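Local coordinates for putative membrane protein mmpL11 (PDB 4Y0L) that belongs to the RND family of membrane transporters and probably exports substrates across the mycobacterial cell envelope, this part being a periplasmic domain, at residues 1-7 / 48-54. Residues are numbered along the deposited sequence; the frame is centred on the assembly and turned at random.
Sequences PVQVLVR and GSALLSA
L5 lays its CD1 methyl over the side chain of S49, diagonally across, the partner of R7 in the next pair on this face, with CD1 3.6 Å from OG of S49. The same methyl reaches back to the paired leucine, CD1 of L5 lying 4.2 Å from CD1 of L51. Both leucines set CG anti to the backbone N (chi1 -170° in L5, -173° in L51), and each turns its end in toward the other strand. L51 meets Q3: the side chains slant across each other, CD2 of L51 lying 4.1 Å from NE2 of Q3, a van der Waals contact with the amide end. Next to S49, R7 adds CG, 3.9 Å from CB of S49, before its bent chain swings off to a salt bridge with D86.

On the other face V2, V4 and V6 stand opposite A54, L52 and A50. V4 and L52 lie CB to CB 4.4 Å, and CD1 of L52 extends to CG2 of V6. Six backbone hydrogen bonds join these antiparallel strands, two at each pair V2–A54, V4–L52 and V6–A50; the straightest runs from N of L52 to O of V4 (2.8 Å, 177° at the hydrogen).

Strands 2-7 and 49-55 are central in the four-stranded antiparallel sheet, beside 84-87 and 37-43 respectively. The beta-alpha-beta-beta-alpha-beta order is ferredoxin-like, probably as in the porter subdomains of RND relatives. Helices 19-29 and 66-80 pack on the valine face: I25 on V6 and L52, I29 on V4 and A54, M72 on V2 and V4.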
loop_
_atom_site.group_PDB
_atom_site.type_symbol
_atom_site.label_atom_id
_atom_site.label_comp_id
_atom_site.label_asym_id
_atom_site.label_seq_id
_atom_site.Cartn_x
_atom_site.Cartn_y
_atom_site.Cartn_z
ATOM N N PRO A 1 2.070 -12.935 -5.435
ATOM C CA PRO A 1 2.145 -11.854 -4.446
ATOM C C PRO A 1 2.033 -10.470 -5.086
ATOM O O PRO A 1 2.975 -10.008 -5.730
ATOM C CB PRO A 1 3.521 -12.062 -3.807
ATOM C CG PRO A 1 3.777 -13.521 -3.946
ATOM C CD PRO A 1 3.136 -13.934 -5.244
ATOM N N VAL A 2 0.885 -9.823 -4.911
ATOM C CA VAL A 2 0.656 -8.500 -5.480
ATOM C C VAL A 2 1.428 -7.444 -4.692
ATOM O O VAL A 2 1.387 -7.425 -3.463
ATOM C CB VAL A 2 -0.848 -8.142 -5.490
ATOM C CG1 VAL A 2 -1.079 -6.791 -6.161
ATOM C CG2 VAL A 2 -1.646 -9.224 -6.201
ATOM N N GLN A 3 2.128 -6.571 -5.413
ATOM C CA GLN A 3 2.942 -5.523 -4.802
ATOM C C GLN A 3 2.263 -4.161 -4.886
ATOM O O GLN A 3 1.728 -3.794 -5.930
ATOM C CB GLN A 3 4.312 -5.448 -5.479
ATOM C CG GLN A 3 5.182 -6.672 -5.281
ATOM C CD GLN A 3 6.440 -6.621 -6.124
ATOM O OE1 GLN A 3 6.393 -6.799 -7.343
ATOM N NE2 GLN A 3 7.573 -6.364 -5.481
ATOM N N VAL A 4 2.301 -3.417 -3.782
ATOM C CA VAL A 4 1.775 -2.055 -3.736
ATOM C C VAL A 4 2.815 -1.121 -3.125
ATOM O O VAL A 4 3.304 -1.360 -2.021
ATOM C CB VAL A 4 0.465 -1.975 -2.927
ATOM C CG1 VAL A 4 -0.026 -0.532 -2.827
ATOM C CG2 VAL A 4 -0.601 -2.850 -3.563
ATOM N N LEU A 5 3.143 -0.059 -3.857
ATOM C CA LEU A 5 4.163 0.896 -3.438
ATOM C C LEU A 5 3.535 2.239 -3.072
ATOM O O LEU A 5 2.770 2.802 -3.851
ATOM C CB LEU A 5 5.197 1.088 -4.551
ATOM C CG LEU A 5 6.457 1.867 -4.172
ATOM C CD1 LEU A 5 7.382 1.013 -3.318
ATOM C CD2 LEU A 5 7.173 2.359 -5.416
ATOM N N VAL A 6 3.870 2.744 -1.887
ATOM C CA VAL A 6 3.338 4.015 -1.408
ATOM C C VAL A 6 4.463 5.029 -1.215
ATOM O O VAL A 6 5.385 4.794 -0.436
ATOM C CB VAL A 6 2.575 3.847 -0.078
ATOM C CG1 VAL A 6 1.800 5.115 0.252
ATOM C CG2 VAL A 6 1.628 2.656 -0.150
ATOM N N ARG A 7 4.377 6.152 -1.925
ATOM C CA ARG A 7 5.378 7.212 -1.822
ATOM C C ARG A 7 4.789 8.447 -1.162
ATOM O O ARG A 7 3.650 8.829 -1.440
ATOM C CB ARG A 7 5.935 7.581 -3.203
ATOM C CG ARG A 7 6.749 6.480 -3.864
ATOM C CD ARG A 7 6.130 6.034 -5.175
ATOM N NE ARG A 7 6.576 6.845 -6.305
ATOM C CZ ARG A 7 5.973 6.878 -7.491
ATOM N NH1 ARG A 7 4.881 6.155 -7.709
ATOM N NH2 ARG A 7 6.455 7.643 -8.459
ATOM N N GLY A 48 12.046 6.516 1.155
ATOM C CA GLY A 48 11.247 7.284 0.218
ATOM C C GLY A 48 9.888 6.649 -0.007
ATOM O O GLY A 48 8.917 7.338 -0.327
ATOM N N SER A 49 9.819 5.332 0.176
ATOM C CA SER A 49 8.595 4.584 -0.093
ATOM C C SER A 49 8.390 3.425 0.876
ATOM O O SER A 49 9.287 3.067 1.641
ATOM C CB SER A 49 8.615 4.047 -1.524
ATOM O OG SER A 49 9.736 3.205 -1.728
ATOM N N ALA A 50 7.194 2.848 0.827
ATOM C CA ALA A 50 6.862 1.665 1.610
ATOM C C ALA A 50 6.213 0.614 0.713
ATOM O O ALA A 50 5.235 0.898 0.022
ATOM C CB ALA A 50 5.935 2.028 2.757
ATOM N N LEU A 51 6.765 -0.596 0.729
ATOM C CA LEU A 51 6.226 -1.693 -0.063
ATOM C C LEU A 51 5.268 -2.538 0.771
ATOM O O LEU A 51 5.617 -3.007 1.854
ATOM C CB LEU A 51 7.352 -2.573 -0.613
ATOM C CG LEU A 51 6.908 -3.661 -1.598
ATOM C CD1 LEU A 51 6.630 -3.069 -2.972
ATOM C CD2 LEU A 51 7.943 -4.773 -1.687
ATOM N N LEU A 52 4.056 -2.714 0.256
ATOM C CA LEU A 52 3.077 -3.618 0.847
ATOM C C LEU A 52 2.819 -4.779 -0.106
ATOM O O LEU A 52 2.371 -4.576 -1.234
ATOM C CB LEU A 52 1.776 -2.876 1.159
ATOM C CG LEU A 52 1.859 -1.838 2.282
ATOM C CD1 LEU A 52 0.661 -0.899 2.248
ATOM C CD2 LEU A 52 1.962 -2.521 3.641
ATOM N N SER A 53 3.115 -5.993 0.356
ATOM C CA SER A 53 2.967 -7.189 -0.466
ATOM C C SER A 53 1.834 -8.073 0.044
ATOM O O SER A 53 1.837 -8.503 1.200
ATOM C CB SER A 53 4.276 -7.978 -0.498
ATOM O OG SER A 53 4.544 -8.573 0.761
ATOM N N ALA A 54 0.872 -8.340 -0.833
ATOM C CA ALA A 54 -0.295 -9.145 -0.490
ATOM C C ALA A 54 -0.249 -10.500 -1.175
ATOM O O ALA A 54 -0.099 -10.592 -2.396
ATOM C CB ALA A 54 -1.565 -8.417 -0.868
#